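Side-chain contacts in putative esterase (Sulfolobus solfataricus P2, PDB 2RAU), which is a putative esterase or lipase of the alpha/beta-hydrolase clan, probably hydrolysing ester bonds, with calcium ions bound in the crystal: residues P79-R82 with L87-A90; P258-E263 with H329-T334. All blocks are in the same frame, centred on the assembly; numbering follows the deposited sequence.

Contact 1: residues P79-R82 with L87-A90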
loop_
_atom_site.group_PDB
_atom_site.type_symbol
_atom_site.label_atom_id
_atom_site.label_comp_id
_atom_site.label_asym_id
_atom_site.label_seq_id
_atom_site.Cartn_x
_atom_site.Cartn_y
_atom_site.Cartn_z
ATOM N N PRO A 79 -13.223 3.832 -9.178
ATOM C CA PRO A 79 -12.795 2.480 -8.817
ATOM C C PRO A 79 -13.762 1.384 -9.212
ATOM O O PRO A 79 -14.979 1.560 -9.150
ATOM C CB PRO A 79 -12.729 2.512 -7.270
ATOM C CG PRO A 79 -12.986 3.898 -6.860
ATOM C CD PRO A 79 -13.489 4.685 -8.004
ATOM N N ASP A 80 -13.184 0.259 -9.603
ATOM C CA ASP A 80 -13.906 -0.936 -9.979
ATOM C C ASP A 80 -13.645 -1.947 -8.870
ATOM O O ASP A 80 -12.500 -2.323 -8.651
ATOM C CB ASP A 80 -13.357 -1.445 -11.297
ATOM C CG ASP A 80 -14.091 -2.617 -11.842
ATOM O OD1 ASP A 80 -14.871 -3.291 -11.131
ATOM O OD2 ASP A 80 -13.859 -2.894 -13.037
ATOM N N TYR A 81 -14.690 -2.411 -8.210
ATOM C CA TYR A 81 -14.533 -3.390 -7.103
ATOM C C TYR A 81 -13.822 -4.685 -7.556
ATOM O O TYR A 81 -13.154 -5.336 -6.779
ATOM C CB TYR A 81 -15.886 -3.746 -6.419
ATOM C CG TYR A 81 -16.653 -4.843 -7.118
ATOM C CD1 TYR A 81 -16.443 -6.182 -6.801
ATOM C CD2 TYR A 81 -17.512 -4.543 -8.153
ATOM C CE1 TYR A 81 -17.113 -7.181 -7.468
ATOM C CE2 TYR A 81 -18.164 -5.530 -8.845
ATOM C CZ TYR A 81 -17.977 -6.845 -8.491
ATOM O OH TYR A 81 -18.650 -7.805 -9.197
ATOM N N ARG A 82 -13.944 -5.043 -8.820
ATOM C CA ARG A 82 -13.274 -6.222 -9.322
ATOM C C ARG A 82 -11.756 -6.057 -9.310
ATOM O O ARG A 82 -11.030 -7.041 -9.161
ATOM C CB ARG A 82 -13.756 -6.539 -10.728
ATOM C CG ARG A 82 -15.214 -7.029 -10.734
ATOM C CD ARG A 82 -15.796 -7.146 -12.132
ATOM N NE ARG A 82 -15.758 -5.840 -12.756
ATOM C CZ ARG A 82 -16.029 -5.605 -14.042
ATOM N NH1 ARG A 82 -16.395 -6.598 -14.844
ATOM N NH2 ARG A 82 -15.944 -4.370 -14.543
ATOM N N LEU A 87 -12.343 -3.131 -1.982
ATOM C CA LEU A 87 -13.740 -3.127 -2.434
ATOM C C LEU A 87 -14.303 -4.540 -2.693
ATOM O O LEU A 87 -15.434 -4.847 -2.360
ATOM C CB LEU A 87 -13.884 -2.223 -3.641
ATOM C CG LEU A 87 -13.431 -0.740 -3.506
ATOM C CD1 LEU A 87 -13.772 0.026 -4.776
ATOM C CD2 LEU A 87 -14.031 0.024 -2.311
ATOM N N TYR A 88 -13.483 -5.393 -3.272
ATOM C CA TYR A 88 -13.828 -6.784 -3.545
ATOM C C TYR A 88 -14.130 -7.554 -2.270
ATOM O O TYR A 88 -15.143 -8.257 -2.181
ATOM C CB TYR A 88 -12.653 -7.468 -4.282
ATOM C CG TYR A 88 -12.992 -8.880 -4.718
ATOM C CD1 TYR A 88 -13.650 -9.111 -5.932
ATOM C CD2 TYR A 88 -12.689 -9.986 -3.922
ATOM C CE1 TYR A 88 -13.960 -10.394 -6.339
ATOM C CE2 TYR A 88 -12.993 -11.264 -4.355
ATOM C CZ TYR A 88 -13.626 -11.452 -5.544
ATOM O OH TYR A 88 -13.924 -12.707 -5.986
ATOM N N LEU A 89 -13.242 -7.446 -1.292
ATOM C CA LEU A 89 -13.501 -8.123 -0.016
ATOM C C LEU A 89 -14.714 -7.531 0.698
ATOM O O LEU A 89 -15.480 -8.272 1.282
ATOM C CB LEU A 89 -12.255 -8.177 0.869
ATOM C CG LEU A 89 -11.074 -8.984 0.372
ATOM C CD1 LEU A 89 -9.958 -8.815 1.402
ATOM C CD2 LEU A 89 -11.476 -10.456 0.139
ATOM N N ALA A 90 -14.895 -6.210 0.644
ATOM C CA ALA A 90 -16.086 -5.598 1.252
ATOM C C ALA A 90 -17.371 -6.074 0.553
ATOM O O ALA A 90 -18.368 -6.370 1.216
ATOM C CB ALA A 90 -15.974 -4.077 1.259
#
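L87 lays its CB against the root of Y81: the two CB atoms are 3.7 Å apart, and this pair also brings the backbones nearest to each other. Farther out along the leucine, methyl CD1 reaches 3.7 Å from CB of P79, and the proline and the tyrosine root thus share one aliphatic side chain. Y88, the next residue on the helix, turns to the other end of the loop segment. The ring of Y88 extends past the carbonyl of Y81 because CG lies trans to the amide nitrogen (chi1 -174°); that O stands 3.3 Å from Y88 CB and lies at the edge of the ring, in its plane. The two tyrosine rings meet obliquely through their CD1 atoms, 4.1 Å apart, a graze and not a stack. One face of the Y81 ring takes CG of R82, offset toward the rim, and R91 makes a cation-pi contact with the same ring. Within the loop the bonding is polar and local. OD1 of D80 accepts a hydrogen bond from the backbone N of R82 at 3.0 Å, from above the carboxylate plane, and also one from NE of R82 at 3.2 Å, nearly straight (174°). NH2 of R82 completes a side-on salt bridge to OD2 of D80, so one carboxylate holds both the main chain and the guanidinium of the same arginine. Strands 21-29 and 37-45 lie against L87, and helix 338-353 packs on Y88. The arrangement is an Asx turn leading through a short 3-10 segment into helix 85-91, beside the central sheet of an alpha/beta-hydrolase fold.

Contact 2: residues P258-E263 with H329-T334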
loop_
_atom_site.group_PDB
_atom_site.type_symbol
_atom_site.label_atom_id
_atom_site.label_comp_id
_atom_site.label_asym_id
_atom_site.label_seq_id
_atom_site.Cartn_x
_atom_site.Cartn_y
_atom_site.Cartn_z
ATOM N N PRO A 258 -0.681 -10.096 -17.767
ATOM C CA PRO A 258 -2.076 -9.657 -17.678
ATOM C C PRO A 258 -2.514 -8.413 -18.408
ATOM O O PRO A 258 -3.615 -7.966 -18.138
ATOM C CB PRO A 258 -2.276 -9.538 -16.156
ATOM C CG PRO A 258 -1.011 -9.089 -15.679
ATOM C CD PRO A 258 0.041 -9.759 -16.530
ATOM N N TYR A 259 -1.679 -7.891 -19.320
ATOM C CA TYR A 259 -2.037 -6.791 -20.237
ATOM C C TYR A 259 -2.353 -5.507 -19.508
ATOM O O TYR A 259 -3.468 -4.981 -19.565
ATOM C CB TYR A 259 -3.230 -7.172 -21.148
ATOM C CG TYR A 259 -3.171 -8.504 -21.890
ATOM C CD1 TYR A 259 -2.336 -8.689 -23.013
ATOM C CD2 TYR A 259 -3.985 -9.584 -21.525
ATOM C CE1 TYR A 259 -2.293 -9.901 -23.698
ATOM C CE2 TYR A 259 -3.932 -10.793 -22.223
ATOM C CZ TYR A 259 -3.082 -10.940 -23.306
ATOM O OH TYR A 259 -3.038 -12.111 -23.984
ATOM N N SER A 260 -1.357 -5.009 -18.796
ATOM C CA SER A 260 -1.484 -3.796 -17.987
ATOM C C SER A 260 -2.031 -2.667 -18.848
ATOM O O SER A 260 -1.548 -2.459 -19.987
ATOM C CB SER A 260 -0.128 -3.412 -17.393
ATOM O OG SER A 260 0.506 -4.547 -16.856
ATOM N N LYS A 261 -2.982 -1.925 -18.298
ATOM C CA LYS A 261 -3.637 -0.789 -18.991
ATOM C C LYS A 261 -3.323 0.522 -18.384
ATOM O O LYS A 261 -3.263 0.646 -17.175
ATOM C CB LYS A 261 -5.119 -0.993 -18.919
ATOM C CG LYS A 261 -5.624 -2.267 -19.604
ATOM C CD LYS A 261 -5.492 -2.178 -21.098
ATOM C CE LYS A 261 -6.186 -3.307 -21.788
ATOM N NZ LYS A 261 -5.497 -4.572 -21.568
ATOM N N LYS A 262 -3.113 1.522 -19.220
ATOM C CA LYS A 262 -2.911 2.904 -18.721
ATOM C C LYS A 262 -4.047 3.398 -17.854
ATOM O O LYS A 262 -3.831 4.180 -16.921
ATOM C CB LYS A 262 -2.655 3.897 -19.866
ATOM C CG LYS A 262 -3.818 4.184 -20.780
ATOM C CD LYS A 262 -3.386 5.087 -21.931
ATOM C CE LYS A 262 -4.562 5.571 -22.772
ATOM N NZ LYS A 262 -5.119 4.445 -23.499
ATOM N N GLU A 263 -5.266 2.968 -18.166
ATOM C CA GLU A 263 -6.458 3.361 -17.420
ATOM C C GLU A 263 -6.420 2.911 -15.960
ATOM O O GLU A 263 -7.062 3.527 -15.088
ATOM C CB GLU A 263 -7.723 2.806 -18.088
ATOM C CG GLU A 263 -8.062 3.414 -19.444
ATOM C CD GLU A 263 -7.230 2.916 -20.584
ATOM O OE1 GLU A 263 -6.616 1.833 -20.548
ATOM O OE2 GLU A 263 -7.232 3.636 -21.555
ATOM N N HIS A 329 4.749 -5.756 -10.718
ATOM C CA HIS A 329 4.394 -5.418 -9.345
ATOM C C HIS A 329 3.001 -4.849 -9.202
ATOM O O HIS A 329 2.170 -5.329 -8.396
ATOM C CB HIS A 329 5.454 -4.441 -8.806
ATOM C CG HIS A 329 5.381 -4.196 -7.330
ATOM N ND1 HIS A 329 5.266 -5.213 -6.402
ATOM C CD2 HIS A 329 5.499 -3.047 -6.619
ATOM C CE1 HIS A 329 5.289 -4.694 -5.185
ATOM N NE2 HIS A 329 5.425 -3.385 -5.289
ATOM N N LEU A 330 2.716 -3.808 -9.981
ATOM C CA LEU A 330 1.446 -3.132 -9.855
ATOM C C LEU A 330 0.265 -3.910 -10.365
ATOM O O LEU A 330 -0.856 -3.574 -9.992
ATOM C CB LEU A 330 1.496 -1.754 -10.468
ATOM C CG LEU A 330 2.528 -0.745 -9.896
ATOM C CD1 LEU A 330 2.479 0.566 -10.686
ATOM C CD2 LEU A 330 2.277 -0.485 -8.432
ATOM N N ASP A 331 0.504 -4.908 -11.214
ATOM C CA ASP A 331 -0.593 -5.795 -11.708
ATOM C C ASP A 331 -1.237 -6.616 -10.575
ATOM O O ASP A 331 -2.363 -7.081 -10.699
ATOM C CB ASP A 331 -0.082 -6.773 -12.785
ATOM C CG ASP A 331 0.347 -6.070 -14.058
ATOM O OD1 ASP A 331 -0.485 -5.301 -14.621
ATOM O OD2 ASP A 331 1.514 -6.321 -14.485
ATOM N N VAL A 332 -0.505 -6.797 -9.482
ATOM C CA VAL A 332 -1.027 -7.486 -8.285
ATOM C C VAL A 332 -2.244 -6.764 -7.664
ATOM O O VAL A 332 -3.152 -7.396 -7.106
ATOM C CB VAL A 332 0.116 -7.711 -7.250
ATOM C CG1 VAL A 332 -0.411 -8.496 -6.016
ATOM C CG2 VAL A 332 1.289 -8.494 -7.932
ATOM N N TYR A 333 -2.297 -5.455 -7.865
ATOM C CA TYR A 333 -3.239 -4.533 -7.225
ATOM C C TYR A 333 -4.354 -3.965 -8.094
ATOM O O TYR A 333 -5.244 -3.315 -7.600
ATOM C CB TYR A 333 -2.445 -3.353 -6.623
ATOM C CG TYR A 333 -1.206 -3.793 -5.905
ATOM C CD1 TYR A 333 -1.277 -4.691 -4.856
ATOM C CD2 TYR A 333 0.032 -3.295 -6.253
ATOM C CE1 TYR A 333 -0.119 -5.150 -4.221
ATOM C CE2 TYR A 333 1.177 -3.731 -5.632
ATOM C CZ TYR A 333 1.093 -4.661 -4.616
ATOM O OH TYR A 333 2.238 -5.095 -3.995
ATOM N N THR A 334 -4.309 -4.202 -9.402
ATOM C CA THR A 334 -5.264 -3.611 -10.318
ATOM C C THR A 334 -5.342 -4.417 -11.622
ATOM O O THR A 334 -4.574 -5.393 -11.811
ATOM C CB THR A 334 -4.917 -2.126 -10.659
ATOM O OG1 THR A 334 -6.031 -1.534 -11.337
ATOM C CG2 THR A 334 -3.601 -2.035 -11.528
#
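D331 and P258 cross at an angle, the proline ring offering its CG to the flank of the aspartate while S260 meets the carboxylate oxygens. P258 CG lies 3.7 Å from D331 CG and 3.8 Å from D331 CB, so the apolar ring rests on the stem and the carboxyl carbon. From the serine, OG donates to D331 OD1 over 2.6 Å, and OD1 receives it on its syn lone pair, the side of the other oxygen; D331 OD2 is 3.1 Å from the same OG. In D331, CG sits beside the backbone N and opposite the carbonyl carbon (chi1 -66°), which turns the carboxylate toward the serine. OD2 has a partner of its own in the backbone N of G328, just before the segment, and S260 OG is also bonded to the backbone N of N253. Were D331 an alanine, the S260 hydroxyl would probably lose its acceptor and the G328 amide its mate, and a gap would probably open beside the P258 ring. The same turn carries H329, whose ND1 and NE2 bond to D177 and S152 in an arrangement consistent with a Ser-His-Asp triad, and CE2 of Y333 stands 4.2 Å above the centre of the imidazole. Chemically, a buried carboxylate here receives hydroxyl and amide hydrogens with no basic side chain across the contact; these donors are likely to stabilise its negative charge, while OD1 ties the histidine-bearing turn to the loop ahead of helix 262-270 and OD2 holds the turn's own entry through G328.

How the contacts relate
Contact 1 comes first along the chain and closes well before contact 2 opens; the two are in series, with centres 15 Å apart and nearest atoms about 7 Å apart, and do not touch. The first is local, joining a loop to helix 85-91 only a few residues on, whereas the second brings together segments 66 residues apart at their closest ends. Helix 338-353 connects them in space: it follows the loop of 329-334 and packs against the side chains of R82 and Y88 in contact 1. Contact 1 thus joins a loop to a helix that lies against strands 21-29 and 37-45, and contact 2 anchors the turn carrying the probable catalytic histidine, both within one alpha/beta-hydrolase framework.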